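Local coordinates for protein cellulase (Bacillus sp. BG-CS10, PDB 5E09) that probably hydrolyses internal beta-1,4-glucosidic linkages of cellulose as a halophilic family 5 endoglucanase that also carries a family 46 carbohydrate-binding module, at residues I110-Y124 with Q160-F174. Sequence-based numbering, arbitrary orientation.
Sequences IYNMEHNYDEVMAKY and QENHHAFLEELNTAF
In the glycoside hydrolase family 5 TIM barrel, outer helix 161-181 packs here against helix 117-134 and the connection leading into it, with Leu170 lying among Ile110, Met113, Met121 and Tyr124. The helix axes run roughly parallel, crossing at -32° with a closest approach of 11.2 Å. Leu170 CD2 sits over the centre of one Tyr124 ring face, 3.7 Å from the centroid and 9° off the ring normal, which identifies a CH-pi contact. The same methyl touches selenomethionine Met113 through its CE at 3.6 Å, while the other branch, CD1, meets Ile110 CG2. With CG anti to the backbone N (chi1 -174°), the Tyr124 ring reaches across to the second helix, where OH donates to Leu170 O at 3.1 Å. Leu170 O also accepts the helical bond from Phe174 N, and the two donors reach it from opposite faces of its plane. Toward the partly exposed margin, Tyr117 OH donates to Glu169 OE1 at 2.7 Å, approaching from above the carboxylate plane. Met121 folds back on itself, SE lying against Leu170 CD2 and CE against Ala173 CB. In the connection, Met113 SE forms an oblique Met-aromatic contact with Phe166, 5.0 Å from the ring centroid, and Glu114 CB touches Phe166 CE2. Deeper in the barrel wall, Trp128 meets Tyr124 and Phe174 edge-to-face, and Phe174 rests on strand 190-193. Helix 201-214 lies against another side of helix 161-181, at His164 and Glu168.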
# COMPACT_ATOMS: atom_id res chain seq x y z
N ILE A 110 -17.57 -16.87 -4.72
CA ILE A 110 -17.41 -16.83 -6.17
C ILE A 110 -16.33 -17.84 -6.54
O ILE A 110 -16.39 -18.53 -7.56
CB ILE A 110 -16.99 -15.43 -6.66
CG1 ILE A 110 -18.02 -14.38 -6.23
CG2 ILE A 110 -16.82 -15.42 -8.17
CD1 ILE A 110 -17.68 -12.98 -6.67
N TYR A 111 -15.35 -17.91 -5.65
CA TYR A 111 -14.18 -18.79 -5.70
C TYR A 111 -14.50 -20.26 -6.02
O TYR A 111 -13.66 -20.98 -6.56
CB TYR A 111 -13.49 -18.67 -4.34
CG TYR A 111 -12.33 -19.59 -4.04
CD1 TYR A 111 -11.02 -19.22 -4.39
CD2 TYR A 111 -12.51 -20.78 -3.35
CE1 TYR A 111 -9.95 -20.04 -4.09
CE2 TYR A 111 -11.44 -21.60 -3.05
CZ TYR A 111 -10.16 -21.23 -3.42
OH TYR A 111 -9.09 -22.04 -3.13
N ASN A 112 -15.73 -20.67 -5.71
CA ASN A 112 -16.12 -22.08 -5.74
C ASN A 112 -16.91 -22.48 -6.97
O ASN A 112 -17.84 -23.28 -6.88
CB ASN A 112 -16.94 -22.39 -4.49
CG ASN A 112 -16.13 -23.05 -3.41
OD1 ASN A 112 -16.12 -24.27 -3.28
ND2 ASN A 112 -15.42 -22.23 -2.63
N MSE A 113 -16.55 -21.95 -8.12
CA MSE A 113 -17.38 -22.11 -9.29
C MSE A 113 -17.25 -23.47 -9.96
O MSE A 113 -18.23 -24.02 -10.46
CB MSE A 113 -17.07 -21.01 -10.30
CG MSE A 113 -18.29 -20.56 -11.03
SE MSE A 113 -17.85 -19.06 -12.11
CE MSE A 113 -19.60 -18.73 -12.84
N GLU A 114 -16.03 -24.00 -9.96
CA GLU A 114 -15.76 -25.32 -10.52
C GLU A 114 -16.70 -26.39 -9.95
O GLU A 114 -17.18 -27.26 -10.67
CB GLU A 114 -14.30 -25.71 -10.26
CG GLU A 114 -13.86 -26.99 -10.94
CD GLU A 114 -12.36 -27.22 -10.82
OE1 GLU A 114 -11.67 -26.35 -10.24
OE2 GLU A 114 -11.87 -28.26 -11.30
N HIS A 115 -16.98 -26.29 -8.65
CA HIS A 115 -17.71 -27.34 -7.95
C HIS A 115 -19.08 -26.87 -7.46
O HIS A 115 -19.70 -27.54 -6.64
CB HIS A 115 -16.88 -27.86 -6.78
CG HIS A 115 -15.55 -28.41 -7.19
ND1 HIS A 115 -15.39 -29.19 -8.32
CD2 HIS A 115 -14.32 -28.27 -6.65
CE1 HIS A 115 -14.12 -29.52 -8.44
NE2 HIS A 115 -13.44 -28.98 -7.44
N ASN A 116 -19.54 -25.74 -7.96
CA ASN A 116 -20.80 -25.16 -7.52
C ASN A 116 -21.43 -24.25 -8.57
O ASN A 116 -22.30 -23.43 -8.26
CB ASN A 116 -20.64 -24.54 -6.14
CG ASN A 116 -21.96 -24.26 -5.45
OD1 ASN A 116 -22.98 -24.85 -5.80
ND2 ASN A 116 -21.94 -23.36 -4.48
N TYR A 117 -20.96 -24.40 -9.81
CA TYR A 117 -21.30 -23.51 -10.91
C TYR A 117 -22.67 -22.84 -10.93
O TYR A 117 -22.77 -21.61 -10.97
CB TYR A 117 -21.09 -24.22 -12.25
CG TYR A 117 -21.06 -23.28 -13.43
CD1 TYR A 117 -19.87 -22.69 -13.83
CD2 TYR A 117 -22.21 -22.98 -14.14
CE1 TYR A 117 -19.83 -21.82 -14.89
CE2 TYR A 117 -22.18 -22.11 -15.22
CZ TYR A 117 -20.98 -21.54 -15.59
OH TYR A 117 -20.94 -20.67 -16.66
N ASP A 118 -23.72 -23.66 -10.91
CA ASP A 118 -25.07 -23.16 -11.13
C ASP A 118 -25.49 -22.17 -10.05
O ASP A 118 -26.05 -21.11 -10.35
CB ASP A 118 -26.07 -24.32 -11.21
CG ASP A 118 -25.82 -25.22 -12.42
OD1 ASP A 118 -25.32 -24.72 -13.45
OD2 ASP A 118 -26.13 -26.43 -12.34
N GLU A 119 -25.20 -22.50 -8.80
CA GLU A 119 -25.54 -21.61 -7.69
C GLU A 119 -24.76 -20.30 -7.77
O GLU A 119 -25.33 -19.22 -7.59
CB GLU A 119 -25.29 -22.28 -6.34
CG GLU A 119 -25.72 -21.41 -5.16
CD GLU A 119 -25.27 -21.96 -3.82
OE1 GLU A 119 -24.41 -22.87 -3.80
OE2 GLU A 119 -25.76 -21.48 -2.78
N VAL A 120 -23.46 -20.40 -8.02
CA VAL A 120 -22.62 -19.21 -8.08
C VAL A 120 -23.08 -18.27 -9.18
O VAL A 120 -23.29 -17.07 -8.94
CB VAL A 120 -21.14 -19.58 -8.29
CG1 VAL A 120 -20.33 -18.35 -8.65
CG2 VAL A 120 -20.58 -20.26 -7.05
N MSE A 121 -23.28 -18.81 -10.38
CA MSE A 121 -23.83 -18.03 -11.48
C MSE A 121 -25.18 -17.41 -11.12
O MSE A 121 -25.46 -16.27 -11.48
CB MSE A 121 -23.98 -18.88 -12.73
CG MSE A 121 -22.67 -19.35 -13.30
SE MSE A 121 -21.51 -17.85 -13.81
CE MSE A 121 -22.59 -17.17 -15.29
N ALA A 122 -26.00 -18.17 -10.40
CA ALA A 122 -27.31 -17.67 -9.99
C ALA A 122 -27.20 -16.45 -9.07
O ALA A 122 -27.86 -15.42 -9.30
CB ALA A 122 -28.11 -18.77 -9.32
N LYS A 123 -26.37 -16.55 -8.03
CA LYS A 123 -26.19 -15.47 -7.07
C LYS A 123 -25.56 -14.25 -7.72
O LYS A 123 -25.97 -13.12 -7.47
CB LYS A 123 -25.30 -15.91 -5.90
CG LYS A 123 -25.86 -17.03 -5.06
CD LYS A 123 -24.98 -17.31 -3.85
CE LYS A 123 -24.94 -16.12 -2.92
NZ LYS A 123 -24.18 -16.42 -1.66
N TYR A 124 -24.53 -14.49 -8.53
CA TYR A 124 -23.82 -13.45 -9.25
C TYR A 124 -24.78 -12.67 -10.15
O TYR A 124 -24.79 -11.43 -10.18
CB TYR A 124 -22.70 -14.09 -10.06
CG TYR A 124 -21.76 -13.14 -10.77
CD1 TYR A 124 -20.77 -12.46 -10.08
CD2 TYR A 124 -21.84 -12.96 -12.15
CE1 TYR A 124 -19.90 -11.60 -10.73
CE2 TYR A 124 -20.98 -12.11 -12.80
CZ TYR A 124 -20.01 -11.44 -12.10
OH TYR A 124 -19.15 -10.59 -12.76
N GLN A 160 -4.93 -21.97 -13.55
CA GLN A 160 -5.14 -23.00 -14.56
C GLN A 160 -6.14 -22.53 -15.63
O GLN A 160 -6.65 -21.41 -15.54
CB GLN A 160 -5.59 -24.32 -13.91
CG GLN A 160 -6.56 -24.15 -12.73
CD GLN A 160 -6.57 -25.35 -11.79
OE1 GLN A 160 -5.51 -25.79 -11.33
NE2 GLN A 160 -7.75 -25.87 -11.49
N GLU A 161 -6.41 -23.37 -16.62
CA GLU A 161 -7.19 -22.97 -17.80
C GLU A 161 -8.68 -22.72 -17.53
O GLU A 161 -9.27 -21.72 -17.99
CB GLU A 161 -7.05 -24.03 -18.90
CG GLU A 161 -5.65 -24.16 -19.50
CD GLU A 161 -5.54 -25.27 -20.54
OE1 GLU A 161 -6.49 -26.07 -20.66
OE2 GLU A 161 -4.49 -25.34 -21.22
N ASN A 162 -9.29 -23.63 -16.78
CA ASN A 162 -10.70 -23.50 -16.45
C ASN A 162 -10.94 -22.25 -15.61
O ASN A 162 -12.04 -21.71 -15.60
CB ASN A 162 -11.24 -24.75 -15.73
CG ASN A 162 -10.35 -25.21 -14.58
OD1 ASN A 162 -9.35 -24.57 -14.25
ND2 ASN A 162 -10.73 -26.31 -13.96
N HIS A 163 -9.90 -21.79 -14.92
CA HIS A 163 -9.97 -20.52 -14.21
C HIS A 163 -10.22 -19.38 -15.19
O HIS A 163 -11.16 -18.60 -15.01
CB HIS A 163 -8.69 -20.26 -13.42
CG HIS A 163 -8.53 -21.13 -12.22
ND1 HIS A 163 -7.51 -20.97 -11.31
CD2 HIS A 163 -9.27 -22.18 -11.77
CE1 HIS A 163 -7.62 -21.88 -10.35
NE2 HIS A 163 -8.68 -22.62 -10.61
N HIS A 164 -9.39 -19.29 -16.23
CA HIS A 164 -9.55 -18.28 -17.27
C HIS A 164 -10.95 -18.33 -17.86
O HIS A 164 -11.59 -17.29 -18.07
CB HIS A 164 -8.52 -18.46 -18.38
CG HIS A 164 -7.10 -18.43 -17.90
ND1 HIS A 164 -6.59 -17.38 -17.16
CD2 HIS A 164 -6.08 -19.30 -18.08
CE1 HIS A 164 -5.31 -17.62 -16.89
NE2 HIS A 164 -4.98 -18.77 -17.44
N ALA A 165 -11.42 -19.55 -18.11
CA ALA A 165 -12.77 -19.71 -18.64
C ALA A 165 -13.82 -19.14 -17.67
O ALA A 165 -14.74 -18.44 -18.08
CB ALA A 165 -13.06 -21.16 -18.94
N PHE A 166 -13.65 -19.45 -16.38
CA PHE A 166 -14.58 -18.96 -15.35
C PHE A 166 -14.62 -17.44 -15.29
O PHE A 166 -15.70 -16.84 -15.20
CB PHE A 166 -14.19 -19.51 -13.97
CG PHE A 166 -14.36 -20.99 -13.83
CD1 PHE A 166 -15.27 -21.68 -14.62
CD2 PHE A 166 -13.63 -21.70 -12.89
CE1 PHE A 166 -15.43 -23.05 -14.49
CE2 PHE A 166 -13.78 -23.07 -12.75
CZ PHE A 166 -14.68 -23.75 -13.55
N LEU A 167 -13.45 -16.81 -15.32
CA LEU A 167 -13.39 -15.36 -15.25
C LEU A 167 -14.04 -14.76 -16.48
O LEU A 167 -14.78 -13.78 -16.38
CB LEU A 167 -11.95 -14.86 -15.10
CG LEU A 167 -11.81 -13.34 -15.05
CD1 LEU A 167 -12.77 -12.73 -14.02
CD2 LEU A 167 -10.39 -12.94 -14.74
N GLU A 168 -13.80 -15.35 -17.64
CA GLU A 168 -14.41 -14.82 -18.86
C GLU A 168 -15.93 -14.96 -18.81
O GLU A 168 -16.65 -14.07 -19.29
CB GLU A 168 -13.86 -15.51 -20.11
CG GLU A 168 -14.44 -14.94 -21.39
CD GLU A 168 -13.48 -15.00 -22.57
OE1 GLU A 168 -12.40 -15.61 -22.42
OE2 GLU A 168 -13.80 -14.41 -23.63
N GLU A 169 -16.43 -16.04 -18.23
CA GLU A 169 -17.87 -16.24 -18.11
C GLU A 169 -18.49 -15.25 -17.12
O GLU A 169 -19.59 -14.75 -17.36
CB GLU A 169 -18.19 -17.67 -17.68
CG GLU A 169 -17.88 -18.71 -18.76
CD GLU A 169 -17.69 -20.11 -18.19
OE1 GLU A 169 -18.27 -20.41 -17.13
OE2 GLU A 169 -16.96 -20.91 -18.82
N LEU A 170 -17.79 -14.98 -16.02
CA LEU A 170 -18.27 -13.98 -15.07
C LEU A 170 -18.32 -12.60 -15.71
O LEU A 170 -19.32 -11.88 -15.60
CB LEU A 170 -17.37 -13.95 -13.83
CG LEU A 170 -17.51 -15.14 -12.87
CD1 LEU A 170 -16.53 -14.96 -11.73
CD2 LEU A 170 -18.93 -15.26 -12.35
N ASN A 171 -17.23 -12.23 -16.38
CA ASN A 171 -17.12 -10.93 -17.02
C ASN A 171 -18.18 -10.75 -18.10
O ASN A 171 -18.83 -9.70 -18.19
CB ASN A 171 -15.71 -10.73 -17.59
CG ASN A 171 -14.69 -10.38 -16.52
OD1 ASN A 171 -15.04 -9.86 -15.46
ND2 ASN A 171 -13.41 -10.65 -16.79
N THR A 172 -18.38 -11.79 -18.91
CA THR A 172 -19.35 -11.78 -20.00
C THR A 172 -20.78 -11.70 -19.48
O THR A 172 -21.60 -10.90 -19.96
CB THR A 172 -19.19 -13.03 -20.89
OG1 THR A 172 -17.88 -13.03 -21.46
CG2 THR A 172 -20.21 -13.02 -22.02
N ALA A 173 -21.09 -12.52 -18.48
CA ALA A 173 -22.41 -12.50 -17.86
C ALA A 173 -22.73 -11.11 -17.27
O ALA A 173 -23.81 -10.56 -17.48
CB ALA A 173 -22.52 -13.57 -16.78
N PHE A 174 -21.77 -10.58 -16.52
CA PHE A 174 -21.84 -9.24 -15.95
C PHE A 174 -22.15 -8.20 -17.04
O PHE A 174 -23.14 -7.44 -16.95
CB PHE A 174 -20.51 -8.94 -15.25
CG PHE A 174 -20.26 -7.49 -14.96
CD1 PHE A 174 -21.00 -6.81 -14.01
CD2 PHE A 174 -19.23 -6.82 -15.61
CE1 PHE A 174 -20.75 -5.47 -13.74
CE2 PHE A 174 -18.97 -5.48 -15.34
CZ PHE A 174 -19.74 -4.80 -14.40